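Local atomic coordinates of nicotinate phosphoribosyltransferase (Vibrio cholerae, PDB entry 4HL7), a protein that probably catalyses the ATP-driven synthesis of nicotinate mononucleotide from nicotinate and phosphoribosyl diphosphate, feeding NAD biosynthesis. Residues K23-Q28 against P83-T88; F70-I75 against S92-H97. All blocks are in the same frame, centred on the assembly; numbering follows the deposited sequence.

Interaction 1: residues K23-Q28 against P83-T88; sequences KINMMQ and PHLKAT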
loop_
_atom_site.group_PDB
_atom_site.type_symbol
_atom_site.label_atom_id
_atom_site.label_comp_id
_atom_site.label_asym_id
_atom_site.label_seq_id
_atom_site.Cartn_x
_atom_site.Cartn_y
_atom_site.Cartn_z
ATOM N N LYS A 23 -6.123 -5.629 0.982
ATOM C CA LYS A 23 -7.301 -4.951 1.487
ATOM C C LYS A 23 -8.425 -5.932 1.692
ATOM O O LYS A 23 -9.100 -5.910 2.749
ATOM C CB LYS A 23 -7.723 -3.783 0.541
ATOM C CG LYS A 23 -6.643 -2.718 0.497
ATOM C CD LYS A 23 -7.039 -1.382 1.118
ATOM C CE LYS A 23 -6.976 -1.399 2.617
ATOM N NZ LYS A 23 -7.299 -0.038 3.161
ATOM N N ILE A 24 -8.622 -6.816 0.727
ATOM C CA ILE A 24 -9.606 -7.894 0.884
ATOM C C ILE A 24 -9.161 -8.866 1.967
ATOM O O ILE A 24 -9.974 -9.362 2.791
ATOM C CB ILE A 24 -9.867 -8.633 -0.472
ATOM C CG1 ILE A 24 -10.798 -7.745 -1.340
ATOM C CG2 ILE A 24 -10.566 -10.004 -0.249
ATOM C CD1 ILE A 24 -11.158 -8.365 -2.710
ATOM N N ASN A 25 -7.867 -9.183 1.967
ATOM C CA ASN A 25 -7.403 -10.097 2.964
ATOM C C ASN A 25 -7.607 -9.551 4.388
ATOM O O ASN A 25 -8.152 -10.262 5.258
ATOM C CB ASN A 25 -5.945 -10.465 2.684
ATOM C CG ASN A 25 -5.769 -11.116 1.341
ATOM O OD1 ASN A 25 -6.758 -11.531 0.665
ATOM N ND2 ASN A 25 -4.489 -11.184 0.889
HETATM N N MSE A 26 -7.229 -8.286 4.623
HETATM C CA MSE A 26 -7.413 -7.667 5.905
HETATM C C MSE A 26 -8.900 -7.528 6.175
HETATM O O MSE A 26 -9.329 -7.667 7.315
HETATM C CB MSE A 26 -6.706 -6.305 5.893
HETATM C CG MSE A 26 -6.541 -5.751 7.256
HETATM SE SE MSE A 26 -5.271 -4.240 6.952
HETATM C CE MSE A 26 -4.032 -4.588 5.950
HETATM N N MSE A 27 -9.714 -7.342 5.141
HETATM C CA MSE A 27 -11.174 -7.312 5.402
HETATM C C MSE A 27 -11.664 -8.607 6.019
HETATM O O MSE A 27 -12.567 -8.616 6.881
HETATM C CB MSE A 27 -11.891 -7.050 4.065
HETATM C CG MSE A 27 -13.405 -6.844 4.324
HETATM SE SE MSE A 27 -14.197 -6.554 2.531
HETATM C CE MSE A 27 -16.119 -6.421 2.888
ATOM N N GLN A 28 -11.121 -9.737 5.576
ATOM C CA GLN A 28 -11.451 -11.003 6.255
ATOM C C GLN A 28 -11.081 -11.004 7.707
ATOM O O GLN A 28 -11.877 -11.500 8.569
ATOM C CB GLN A 28 -10.890 -12.267 5.566
ATOM C CG GLN A 28 -10.997 -13.468 6.542
ATOM C CD GLN A 28 -10.817 -14.771 5.874
ATOM O OE1 GLN A 28 -11.564 -15.113 4.945
ATOM N NE2 GLN A 28 -9.799 -15.511 6.292
ATOM N N PRO A 83 -7.065 -19.255 -1.317
ATOM C CA PRO A 83 -7.596 -20.362 -0.519
ATOM C C PRO A 83 -7.608 -20.127 1.000
ATOM O O PRO A 83 -8.323 -20.823 1.720
ATOM C CB PRO A 83 -6.657 -21.545 -0.882
ATOM C CG PRO A 83 -5.402 -20.905 -1.298
ATOM C CD PRO A 83 -5.771 -19.593 -1.975
ATOM N N HIS A 84 -6.851 -19.144 1.469
ATOM C CA HIS A 84 -6.884 -18.791 2.896
ATOM C C HIS A 84 -8.012 -17.877 3.317
ATOM O O HIS A 84 -8.199 -17.649 4.498
ATOM C CB HIS A 84 -5.494 -18.339 3.399
ATOM C CG HIS A 84 -4.504 -19.470 3.344
ATOM N ND1 HIS A 84 -4.640 -20.568 4.114
ATOM C CD2 HIS A 84 -3.469 -19.731 2.457
ATOM C CE1 HIS A 84 -3.693 -21.474 3.761
ATOM N NE2 HIS A 84 -2.980 -20.958 2.753
ATOM N N LEU A 85 -8.780 -17.370 2.333
ATOM C CA LEU A 85 -10.062 -16.721 2.612
ATOM C C LEU A 85 -11.161 -17.752 3.006
ATOM O O LEU A 85 -11.306 -18.765 2.365
ATOM C CB LEU A 85 -10.502 -15.867 1.404
ATOM C CG LEU A 85 -9.478 -14.705 1.130
ATOM C CD1 LEU A 85 -10.001 -13.875 -0.042
ATOM C CD2 LEU A 85 -9.244 -13.839 2.334
ATOM N N LYS A 86 -11.881 -17.475 4.080
ATOM C CA LYS A 86 -12.838 -18.448 4.616
ATOM C C LYS A 86 -14.089 -18.440 3.707
ATOM O O LYS A 86 -14.504 -17.375 3.227
ATOM C CB LYS A 86 -13.204 -18.110 6.045
ATOM C CG LYS A 86 -12.080 -18.282 7.078
ATOM C CD LYS A 86 -12.525 -17.648 8.380
ATOM C CE LYS A 86 -11.739 -18.152 9.605
ATOM N NZ LYS A 86 -10.290 -17.921 9.448
ATOM N N ALA A 87 -14.635 -19.626 3.408
ATOM C CA ALA A 87 -15.899 -19.724 2.644
ATOM C C ALA A 87 -17.038 -18.818 3.212
ATOM O O ALA A 87 -17.837 -18.251 2.429
ATOM C CB ALA A 87 -16.354 -21.177 2.596
ATOM N N THR A 88 -17.176 -18.755 4.535
ATOM C CA THR A 88 -18.191 -17.907 5.173
ATOM C C THR A 88 -17.968 -16.439 4.845
ATOM O O THR A 88 -18.934 -15.700 4.557
ATOM C CB THR A 88 -18.291 -18.059 6.711
ATOM O OG1 THR A 88 -16.995 -17.918 7.313
ATOM C CG2 THR A 88 -18.916 -19.454 7.072
#

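Interaction 2: residues F70-I75 against S92-H97; sequences FSDADI and SLRYFH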
loop_
_atom_site.group_PDB
_atom_site.type_symbol
_atom_site.label_atom_id
_atom_site.label_comp_id
_atom_site.label_asym_id
_atom_site.label_seq_id
_atom_site.Cartn_x
_atom_site.Cartn_y
_atom_site.Cartn_z
ATOM N N PHE A 70 -19.531 -7.664 -6.055
ATOM C CA PHE A 70 -18.717 -8.850 -6.389
ATOM C C PHE A 70 -19.555 -9.801 -7.224
ATOM O O PHE A 70 -20.652 -10.177 -6.776
ATOM C CB PHE A 70 -18.245 -9.558 -5.113
ATOM C CG PHE A 70 -17.139 -8.830 -4.382
ATOM C CD1 PHE A 70 -15.804 -8.960 -4.776
ATOM C CD2 PHE A 70 -17.430 -7.990 -3.312
ATOM C CE1 PHE A 70 -14.796 -8.272 -4.084
ATOM C CE2 PHE A 70 -16.427 -7.305 -2.621
ATOM C CZ PHE A 70 -15.096 -7.450 -2.994
ATOM N N SER A 71 -19.022 -10.275 -8.354
ATOM C CA SER A 71 -19.745 -11.216 -9.239
ATOM C C SER A 71 -19.455 -12.631 -8.770
ATOM O O SER A 71 -18.534 -12.864 -7.982
ATOM C CB SER A 71 -19.314 -11.061 -10.686
ATOM O OG SER A 71 -18.013 -11.595 -10.887
ATOM N N ASP A 72 -20.230 -13.605 -9.233
ATOM C CA ASP A 72 -19.920 -14.983 -8.825
ATOM C C ASP A 72 -18.551 -15.387 -9.322
ATOM O O ASP A 72 -17.817 -16.082 -8.607
ATOM C CB ASP A 72 -21.016 -15.973 -9.274
ATOM C CG ASP A 72 -22.336 -15.643 -8.667
ATOM O OD1 ASP A 72 -23.260 -15.312 -9.440
ATOM O OD2 ASP A 72 -22.433 -15.644 -7.404
ATOM N N ALA A 73 -18.176 -14.876 -10.493
ATOM C CA ALA A 73 -16.875 -15.103 -11.037
ATOM C C ALA A 73 -15.748 -14.498 -10.205
ATOM O O ALA A 73 -14.660 -15.081 -10.153
ATOM C CB ALA A 73 -16.777 -14.608 -12.472
ATOM N N ASP A 74 -15.974 -13.323 -9.598
ATOM C CA ASP A 74 -14.973 -12.761 -8.697
ATOM C C ASP A 74 -14.807 -13.680 -7.512
ATOM O O ASP A 74 -13.678 -13.907 -7.017
ATOM C CB ASP A 74 -15.417 -11.395 -8.178
ATOM C CG ASP A 74 -15.488 -10.330 -9.279
ATOM O OD1 ASP A 74 -14.840 -10.486 -10.323
ATOM O OD2 ASP A 74 -16.245 -9.370 -9.097
ATOM N N ILE A 75 -15.931 -14.140 -6.982
ATOM C CA ILE A 75 -15.914 -14.987 -5.773
ATOM C C ILE A 75 -15.255 -16.348 -6.065
ATOM O O ILE A 75 -14.437 -16.856 -5.232
ATOM C CB ILE A 75 -17.307 -15.154 -5.147
ATOM C CG1 ILE A 75 -17.902 -13.772 -4.802
ATOM C CG2 ILE A 75 -17.230 -15.959 -3.843
ATOM C CD1 ILE A 75 -17.161 -13.025 -3.721
ATOM N N SER A 92 -20.397 -13.924 2.352
ATOM C CA SER A 92 -20.854 -12.593 2.775
ATOM C C SER A 92 -20.557 -11.508 1.711
ATOM O O SER A 92 -21.337 -10.563 1.568
ATOM C CB SER A 92 -20.368 -12.230 4.197
ATOM O OG SER A 92 -19.076 -11.632 4.193
ATOM N N LEU A 93 -19.493 -11.680 0.913
ATOM C CA LEU A 93 -19.191 -10.710 -0.230
ATOM C C LEU A 93 -20.258 -10.662 -1.310
ATOM O O LEU A 93 -20.428 -9.638 -2.001
ATOM C CB LEU A 93 -17.872 -11.037 -0.855
ATOM C CG LEU A 93 -16.729 -10.787 0.076
ATOM C CD1 LEU A 93 -15.476 -10.789 -0.828
ATOM C CD2 LEU A 93 -16.848 -9.371 0.707
ATOM N N ARG A 94 -21.014 -11.753 -1.418
ATOM C CA ARG A 94 -22.084 -11.892 -2.420
ATOM C C ARG A 94 -23.166 -10.822 -2.301
ATOM O O ARG A 94 -23.811 -10.489 -3.294
ATOM C CB ARG A 94 -22.724 -13.301 -2.366
ATOM C CG ARG A 94 -22.137 -14.280 -3.387
ATOM C CD ARG A 94 -22.907 -15.603 -3.453
ATOM N NE ARG A 94 -22.503 -16.496 -2.365
ATOM C CZ ARG A 94 -21.597 -17.464 -2.490
ATOM N NH1 ARG A 94 -21.008 -17.666 -3.675
ATOM N NH2 ARG A 94 -21.286 -18.235 -1.437
ATOM N N TYR A 95 -23.363 -10.294 -1.098
ATOM C CA TYR A 95 -24.292 -9.224 -0.883
ATOM C C TYR A 95 -23.587 -7.873 -0.609
ATOM O O TYR A 95 -24.250 -6.856 -0.481
ATOM C CB TYR A 95 -25.427 -9.575 0.184
ATOM C CG TYR A 95 -24.984 -10.009 1.588
ATOM C CD1 TYR A 95 -24.591 -9.073 2.549
ATOM C CD2 TYR A 95 -25.003 -11.348 1.957
ATOM C CE1 TYR A 95 -24.149 -9.474 3.807
ATOM C CE2 TYR A 95 -24.610 -11.750 3.202
ATOM C CZ TYR A 95 -24.192 -10.820 4.127
ATOM O OH TYR A 95 -23.764 -11.217 5.326
ATOM N N PHE A 96 -22.254 -7.842 -0.523
ATOM C CA PHE A 96 -21.598 -6.594 -0.053
ATOM C C PHE A 96 -21.653 -5.470 -1.111
ATOM O O PHE A 96 -21.351 -5.703 -2.287
ATOM C CB PHE A 96 -20.119 -6.808 0.311
ATOM C CG PHE A 96 -19.425 -5.546 0.685
ATOM C CD1 PHE A 96 -19.610 -4.990 1.960
ATOM C CD2 PHE A 96 -18.629 -4.866 -0.227
ATOM C CE1 PHE A 96 -19.008 -3.794 2.293
ATOM C CE2 PHE A 96 -18.029 -3.664 0.128
ATOM C CZ PHE A 96 -18.220 -3.137 1.382
ATOM N N HIS A 97 -21.959 -4.246 -0.651
ATOM C CA HIS A 97 -21.637 -3.067 -1.426
ATOM C C HIS A 97 -21.364 -1.834 -0.589
ATOM O O HIS A 97 -21.666 -1.789 0.612
ATOM C CB HIS A 97 -22.741 -2.789 -2.462
ATOM C CG HIS A 97 -24.102 -2.490 -1.852
ATOM N ND1 HIS A 97 -24.384 -1.312 -1.243
ATOM C CD2 HIS A 97 -25.295 -3.220 -1.871
ATOM C CE1 HIS A 97 -25.689 -1.304 -0.852
ATOM N NE2 HIS A 97 -26.240 -2.477 -1.239
HETATM O O HOH W 1 -21.203 -7.619 -3.902
#

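Interaction 1: residues K23-Q28 against P83-T88
Gln-28 clamps the loop of His-84 to Lys-86 with its side-chain amide, a buried polar contact inside the N-terminal domain of the nicotinate phosphoribosyltransferase fold. It joins helix 21-33 to the turn that leads into helix 87-93, with Lys-86 as that helix's N-cap residue. The side chain of Gln-28 leaves its helix with CG anti to the backbone N (chi1 166°) and runs extended, which carries the amide across to the loop. There the two ends of the amide take opposite roles. OE1 accepts from Lys-86 N along a nearly straight N-H (168°) that meets a lone pair in the carbonyl plane; the refined distance of 2.5 Å is implausibly short and its exact value doubtful. NE2 donates to His-84 O at 3.2 Å, a more bent bond in which the carbonyl oxygen lies 22° out of the Gln-28 amide plane. Held by a backbone donor and a backbone acceptor on either side of Leu-85, the amide has its flip settled. NE2 also makes a weak bond to Ala-258 O, the same carbonyl that takes the ammonium of Lys-86, whose aliphatic chain runs alongside, its CG 3.7 Å from Gln-28 NE2.

Next to this polar grip, Leu-85 spreads its methyls over the side chains of Ile-24, Asn-25 and Gln-28. CD2 rests 3.8 Å from Asn-25 OD1, an oxygen whose hydrogen bond goes to Tyr-216 OH. CD1 makes the apolar pair, meeting Ile-24 CG2 at 3.9 Å, the two side chains crossing at about a right angle.

Interaction 2: residues F70-I75 against S92-H97
Phe-70 lays its ring against Leu-93, just ahead of the capping box that starts helix 72-81; the contact packs that helix start onto the C-terminal end of helix 87-93, within the N-terminal domain. Phe-70 CB sits beside the carbonyl of Leu-93, 3.8 Å from its O. With CG anti to the carbonyl carbon (chi1 -74°), the ring turns its face to the leucine: CD2 lies 3.9 Å from Leu-93 CB, and CE2 continues along to Leu-93 CD2. Leu-93 CD1 lies over one face, 4.0 Å from the ring centroid and only 9° off the normal, a CH-pi contact. CZ, the ring tip, is 4.0 Å from that same Leu-93 CD1, which also sits near CE1. At the ring's edge, CE2 meets Phe-96 CD2 at 4.1 Å.

The polar link is made by water. One molecule accepts from Phe-70 N and donates to both Leu-93 O and Phe-96 O, bridging the two segments. In the box Asp-74 N donates to Ser-71 OG, and Ser-71 N gives a straight bond back to Asp-74 OD2, met from above the carboxylate plane. Asp-74 OD1 forms a salt bridge to Arg-220.

Farther along helix 72-81, Ile-75 drives CD1 against the leucine, so Leu-93 serves both Phe-70 and Ile-75. Arg-94 starts out away from helix 72-81 but bends back at chi3 (-81°) along its exposed flank. Its guanidinium stops short of a salt bridge with Asp-72: OD2 stands off its edge, close to its plane, 4.5 Å from Arg-94 NH1, while Ile-75 CG2 lies 4.1 Å from that nitrogen.

Overall arrangement
From the N terminus the chain opens interaction 1 at 23-28 on helix 21-33, passes through strand 38-46 and helix 52-64, and opens interaction 2 at 70-75. Helix 72-81 follows, and at 83-88 interaction 1 closes a loop of 54 intervening residues. Helix 87-93 then brings in 92-97, which closes the much shorter loop of interaction 2. The two loops therefore cross, and helix 87-93 serves both, through the residues leading into it in interaction 1 and its far end in interaction 2. The contacts also touch each other: Met-27 CE packs on Leu-93 CD2 and Phe-96 CD1, and Ile-24 CD1 on Phe-70 CE1. Together they tie helices 21-33, 72-81 and 87-93 into one cluster.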